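Local coordinates for DUF3256 domain-containing protein (Porphyromonas gingivalis W83, PDB 2P3P) that is of unknown function but belongs to the DUF3256 family and can bind a magnesium ion, at residues A[153-158]-A[166-171]; A[170-175]-A[186-191]. All coordinates share one frame; numbering follows the deposited sequence.

Overall arrangement
The two contacts follow one another along the chain and share Gln170 and Thr171, their centres about 10 Å apart. Contact 1 pairs strands 155-159 and 165-170, the hairpin that begins a four-stranded antiparallel sheet, and its centre lies about 8 Å from that of the chain. Contact 2 starts where the second strand ends. There the hairpin hands its chain to an excursion through a loop and helix 181-184, whose returning loop leads back to strand 193-197, the next strand of the sheet. Val172 CG2 packs against Ser153 and Tyr154, joining the two contacts. Ser149, a magnesium ligand although no ion is bound in this chain, lies nearby, its side chain about 6 Å from that of Val172.

Contact 1: residues A[153-158]-A[166-171]; sequences SYMQVS and LSIRQT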
loop_
_atom_site.group_PDB
_atom_site.type_symbol
_atom_site.label_atom_id
_atom_site.label_comp_id
_atom_site.label_asym_id
_atom_site.label_seq_id
_atom_site.Cartn_x
_atom_site.Cartn_y
_atom_site.Cartn_z
ATOM N N SER A 153 15.967 1.187 0.964
ATOM C CA SER A 153 15.321 1.948 -0.063
ATOM C C SER A 153 13.819 2.017 0.219
ATOM O O SER A 153 13.005 1.432 -0.494
ATOM C CB SER A 153 15.607 1.351 -1.427
ATOM O OG SER A 153 17.001 1.292 -1.664
ATOM N N TYR A 154 13.459 2.826 1.204
ATOM C CA TYR A 154 12.051 3.004 1.577
ATOM C C TYR A 154 11.249 3.495 0.392
ATOM O O TYR A 154 11.696 4.353 -0.378
ATOM C CB TYR A 154 11.902 3.959 2.765
ATOM C CG TYR A 154 12.744 3.609 3.970
ATOM C CD1 TYR A 154 12.425 2.521 4.750
ATOM C CD2 TYR A 154 13.847 4.380 4.339
ATOM C CE1 TYR A 154 13.169 2.180 5.865
ATOM C CE2 TYR A 154 14.617 4.031 5.464
ATOM C CZ TYR A 154 14.258 2.941 6.223
ATOM O OH TYR A 154 14.973 2.551 7.360
HETATM N N MSE A 155 10.075 2.909 0.221
HETATM C CA MSE A 155 9.150 3.315 -0.828
HETATM C C MSE A 155 7.711 3.223 -0.321
HETATM O O MSE A 155 7.313 2.271 0.368
HETATM C CB MSE A 155 9.314 2.471 -2.116
HETATM C CG MSE A 155 10.706 2.544 -2.746
HETATM SE SE MSE A 155 10.955 1.119 -4.040
HETATM C CE MSE A 155 12.946 1.199 -4.240
ATOM N N GLN A 156 6.937 4.249 -0.646
ATOM C CA GLN A 156 5.531 4.319 -0.279
ATOM C C GLN A 156 4.652 4.075 -1.512
ATOM O O GLN A 156 4.788 4.738 -2.555
ATOM C CB GLN A 156 5.202 5.710 0.304
ATOM C CG GLN A 156 3.734 5.830 0.735
ATOM C CD GLN A 156 3.454 7.104 1.501
ATOM O OE1 GLN A 156 4.277 8.048 1.504
ATOM N NE2 GLN A 156 2.283 7.176 2.073
ATOM N N VAL A 157 3.757 3.110 -1.384
ATOM C CA VAL A 157 2.818 2.789 -2.419
ATOM C C VAL A 157 1.416 3.358 -2.156
ATOM O O VAL A 157 0.935 3.325 -1.034
ATOM C CB VAL A 157 2.712 1.277 -2.496
ATOM C CG1 VAL A 157 1.630 0.852 -3.472
ATOM C CG2 VAL A 157 4.116 0.662 -2.872
ATOM N N SER A 158 0.789 3.839 -3.226
ATOM C CA SER A 158 -0.644 4.220 -3.230
ATOM C C SER A 158 -1.391 3.475 -4.346
ATOM O O SER A 158 -1.206 3.760 -5.520
ATOM C CB SER A 158 -0.801 5.707 -3.477
ATOM O OG SER A 158 -2.151 6.097 -3.246
ATOM N N LEU A 166 -1.472 1.680 -9.599
ATOM C CA LEU A 166 -0.802 2.103 -8.355
ATOM C C LEU A 166 0.371 2.967 -8.721
ATOM O O LEU A 166 0.877 2.873 -9.856
ATOM C CB LEU A 166 -0.356 0.918 -7.494
ATOM C CG LEU A 166 0.818 0.004 -7.871
ATOM C CD1 LEU A 166 2.177 0.671 -7.739
ATOM C CD2 LEU A 166 0.787 -1.272 -6.962
ATOM N N SER A 167 0.775 3.811 -7.765
ATOM C CA SER A 167 1.913 4.679 -7.875
ATOM C C SER A 167 2.833 4.391 -6.691
ATOM O O SER A 167 2.377 4.048 -5.595
ATOM C CB SER A 167 1.417 6.131 -7.870
ATOM O OG SER A 167 2.429 7.063 -8.083
ATOM N N ILE A 168 4.133 4.429 -6.920
ATOM C CA ILE A 168 5.107 4.166 -5.854
ATOM C C ILE A 168 6.163 5.250 -5.881
ATOM O O ILE A 168 6.711 5.563 -6.945
ATOM C CB ILE A 168 5.693 2.720 -5.957
ATOM C CG1 ILE A 168 6.604 2.368 -4.750
ATOM C CG2 ILE A 168 6.360 2.486 -7.375
ATOM C CD1 ILE A 168 7.073 0.895 -4.776
ATOM N N ARG A 169 6.464 5.801 -4.707
ATOM C CA ARG A 169 7.381 6.909 -4.551
ATOM C C ARG A 169 8.485 6.441 -3.610
ATOM O O ARG A 169 8.199 5.762 -2.610
ATOM C CB ARG A 169 6.687 8.158 -3.988
ATOM C CG ARG A 169 6.105 8.005 -2.612
ATOM C CD ARG A 169 5.315 9.225 -2.116
ATOM N NE ARG A 169 4.183 9.559 -2.992
ATOM C CZ ARG A 169 3.719 10.800 -3.178
ATOM N NH1 ARG A 169 4.250 11.830 -2.542
ATOM N NH2 ARG A 169 2.704 11.012 -3.986
ATOM N N GLN A 170 9.734 6.724 -3.974
ATOM C CA GLN A 170 10.826 6.542 -3.038
ATOM C C GLN A 170 10.716 7.576 -1.932
ATOM O O GLN A 170 10.388 8.745 -2.155
ATOM C CB GLN A 170 12.226 6.483 -3.712
ATOM C CG GLN A 170 12.683 7.737 -4.509
ATOM C CD GLN A 170 13.213 8.841 -3.617
ATOM O OE1 GLN A 170 13.554 8.597 -2.466
ATOM N NE2 GLN A 170 13.187 10.065 -4.109
ATOM N N THR A 171 10.959 7.131 -0.712
ATOM C CA THR A 171 10.938 8.035 0.425
ATOM C C THR A 171 12.324 8.114 1.059
ATOM O O THR A 171 12.433 8.505 2.221
ATOM C CB THR A 171 9.865 7.652 1.455
ATOM O OG1 THR A 171 10.041 6.294 1.851
ATOM C CG2 THR A 171 8.432 7.783 0.899
HETATM O O HOH W 1 3.048 6.815 -3.249
#
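Val157 and Ile168 meet across two neighbouring strands, with CG2 of the valine 3.5 Å from CD1 of the isoleucine. Ile168 carries CG1 opposite its backbone N (chi1 -174°), which slants the chain across the valine branch and also brings CD1 within 3.8 Å of CB of Met155, a selenomethionine. Beta-branched residues suit such extended backbone, and this largely apolar face continues to Leu166, whose CD2 touches Val157 CG1. On the other face Gln156 and Arg169 run side by side in the same direction, Gln156 CB lying 3.8 Å from Arg169 CG. Their amide and guanidinium planes stand 65° apart and do not stack; it is the aliphatic stems that pack. A bend at chi3 of Arg169 turns NE to a water, which accepts from it at 3.0 Å and donates to Gln156 O.

Paired backbone bonds link Gln156 with Arg169, where Gln156 N reaches Arg169 O at 2.8 Å, and likewise Ser158 with Ser167. Past the ladder, Thr171 N gives a straight bond to Tyr154 O (2.9 Å), approaching from above the carbonyl plane, while the hydroxyl of Thr171 bonds Ala103 O. Further out, Val157 leans on Val95, Ile168 is backed by Leu193 and Tyr195, and Met155 has backbone bonding to Ser105. Side chains alternating along each strand between a largely apolar face and a polar one mark an amphipathic antiparallel beta hairpin, here the edge of a four-stranded sheet.

Contact 2: residues A[170-175]-A[186-191]; sequences QTVTET and IFLSPE
Gln170 and Ser189 join two loops, one leaving strand 165-170 and the other closing on strand 193-197, and the second contains an ST turn in which Ser189 OG accepts from Glu191 N at 3.0 Å. The direct polar link between the loops is the bond from Gln170 NE2 to Ser189 O, 3.2 Å long. It is nearly straight at the hydrogen (167°) and lies in the amide plane of the glutamine, yet it reaches the carbonyl from above its plane.

A glutamine suits this place because its amide donates and accepts at once. With chi2 at 80° the side chain folds back over its own loop, where OE1 takes Thr173 N on a lone pair at 3.1 Å and Val172 N more weakly. NE2 also gives to Thr173 OG1 at 2.9 Å, so bonds at both ends fix the rotation of the amide.

Van der Waals contact comes from Leu188, which meets the amide from the opposite direction and slides past Thr173. Its CD2 lies 3.4 Å from Thr173 OG1 and makes a looser, apolar contact with Val172 CG1 at 4.3 Å. Beyond it Phe187 packs edge-to-face with Phe132.

Water completes the join. One molecule lies near both Gln170 O and Pro190 O, and another sits 2.7 Å from Thr173 OG1 while donating to Leu188 O.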
loop_
_atom_site.group_PDB
_atom_site.type_symbol
_atom_site.label_atom_id
_atom_site.label_comp_id
_atom_site.label_asym_id
_atom_site.label_seq_id
_atom_site.Cartn_x
_atom_site.Cartn_y
_atom_site.Cartn_z
ATOM N N GLN A 170 9.734 6.724 -3.974
ATOM C CA GLN A 170 10.826 6.542 -3.038
ATOM C C GLN A 170 10.716 7.576 -1.932
ATOM O O GLN A 170 10.388 8.745 -2.155
ATOM C CB GLN A 170 12.226 6.483 -3.712
ATOM C CG GLN A 170 12.683 7.737 -4.509
ATOM C CD GLN A 170 13.213 8.841 -3.617
ATOM O OE1 GLN A 170 13.554 8.597 -2.466
ATOM N NE2 GLN A 170 13.187 10.065 -4.109
ATOM N N THR A 171 10.959 7.131 -0.712
ATOM C CA THR A 171 10.938 8.035 0.425
ATOM C C THR A 171 12.324 8.114 1.059
ATOM O O THR A 171 12.433 8.505 2.221
ATOM C CB THR A 171 9.865 7.652 1.455
ATOM O OG1 THR A 171 10.041 6.294 1.851
ATOM C CG2 THR A 171 8.432 7.783 0.899
ATOM N N VAL A 172 13.368 7.775 0.293
ATOM C CA VAL A 172 14.761 7.948 0.719
ATOM C C VAL A 172 15.151 9.447 0.833
ATOM O O VAL A 172 15.845 9.869 1.767
ATOM C CB VAL A 172 15.747 7.196 -0.270
ATOM C CG1 VAL A 172 17.196 7.479 0.076
ATOM C CG2 VAL A 172 15.484 5.694 -0.289
ATOM N N THR A 173 14.772 10.241 -0.156
ATOM C CA THR A 173 15.183 11.624 -0.172
ATOM C C THR A 173 14.873 12.345 1.134
ATOM O O THR A 173 15.727 13.048 1.664
ATOM C CB THR A 173 14.597 12.413 -1.339
ATOM O OG1 THR A 173 14.990 11.811 -2.573
ATOM C CG2 THR A 173 15.090 13.890 -1.275
ATOM N N GLU A 174 13.696 12.130 1.702
ATOM C CA GLU A 174 13.373 12.779 2.996
ATOM C C GLU A 174 14.245 12.316 4.172
ATOM O O GLU A 174 14.413 13.061 5.133
ATOM C CB GLU A 174 11.896 12.650 3.321
ATOM C CG GLU A 174 11.405 11.251 3.522
ATOM C CD GLU A 174 9.911 11.187 3.404
ATOM O OE1 GLU A 174 9.407 11.135 2.252
ATOM O OE2 GLU A 174 9.238 11.243 4.467
ATOM N N THR A 175 14.868 11.144 4.055
ATOM C CA THR A 175 15.778 10.623 5.088
ATOM C C THR A 175 17.171 11.290 5.104
ATOM O O THR A 175 17.876 11.229 6.111
ATOM C CB THR A 175 15.919 9.079 5.007
ATOM O OG1 THR A 175 16.645 8.689 3.835
ATOM C CG2 THR A 175 14.533 8.389 5.027
ATOM N N ILE A 186 20.812 15.766 -8.061
ATOM C CA ILE A 186 21.301 15.645 -9.437
ATOM C C ILE A 186 20.949 14.318 -10.064
ATOM O O ILE A 186 21.041 14.199 -11.302
ATOM C CB ILE A 186 22.839 15.919 -9.609
ATOM C CG1 ILE A 186 23.718 14.769 -9.142
ATOM C CG2 ILE A 186 23.230 17.168 -8.874
ATOM C CD1 ILE A 186 25.194 14.874 -9.615
ATOM N N PHE A 187 20.599 13.319 -9.239
ATOM C CA PHE A 187 20.315 11.996 -9.758
ATOM C C PHE A 187 19.075 11.266 -9.184
ATOM O O PHE A 187 18.530 10.420 -9.859
ATOM C CB PHE A 187 21.562 11.127 -9.670
ATOM C CG PHE A 187 21.846 10.583 -8.301
ATOM C CD1 PHE A 187 21.288 9.366 -7.893
ATOM C CD2 PHE A 187 22.660 11.286 -7.420
ATOM C CE1 PHE A 187 21.564 8.868 -6.654
ATOM C CE2 PHE A 187 22.928 10.792 -6.169
ATOM C CZ PHE A 187 22.366 9.610 -5.770
ATOM N N LEU A 188 18.634 11.604 -7.978
ATOM C CA LEU A 188 17.519 10.921 -7.343
ATOM C C LEU A 188 16.220 11.722 -7.440
ATOM O O LEU A 188 16.112 12.821 -6.848
ATOM C CB LEU A 188 17.809 10.735 -5.878
ATOM C CG LEU A 188 16.816 9.856 -5.163
ATOM C CD1 LEU A 188 16.578 8.488 -5.954
ATOM C CD2 LEU A 188 17.354 9.594 -3.714
ATOM N N SER A 189 15.253 11.188 -8.167
ATOM C CA SER A 189 14.057 11.942 -8.516
ATOM C C SER A 189 12.943 11.594 -7.554
ATOM O O SER A 189 12.736 10.438 -7.239
ATOM C CB SER A 189 13.554 11.617 -9.939
ATOM O OG SER A 189 12.246 12.145 -10.171
ATOM N N PRO A 190 12.156 12.589 -7.164
ATOM C CA PRO A 190 10.991 12.377 -6.313
ATOM C C PRO A 190 9.764 11.945 -7.096
ATOM O O PRO A 190 8.727 11.642 -6.484
ATOM C CB PRO A 190 10.764 13.758 -5.696
ATOM C CG PRO A 190 11.220 14.711 -6.748
ATOM C CD PRO A 190 12.250 13.987 -7.604
ATOM N N GLU A 191 9.836 11.917 -8.425
ATOM C CA GLU A 191 8.652 11.550 -9.207
ATOM C C GLU A 191 8.211 10.085 -8.967
ATOM O O GLU A 191 9.004 9.157 -9.064
ATOM C CB GLU A 191 8.905 11.725 -10.694
ATOM C CG GLU A 191 7.653 11.876 -11.517
ATOM C CD GLU A 191 6.889 13.162 -11.212
ATOM O OE1 GLU A 191 7.524 14.144 -10.738
ATOM O OE2 GLU A 191 5.659 13.191 -11.444
HETATM O O HOH W 2 9.635 8.756 -6.151
HETATM O O HOH W 3 9.764 10.501 -4.035
HETATM O O HOH W 4 16.479 13.426 -4.129
#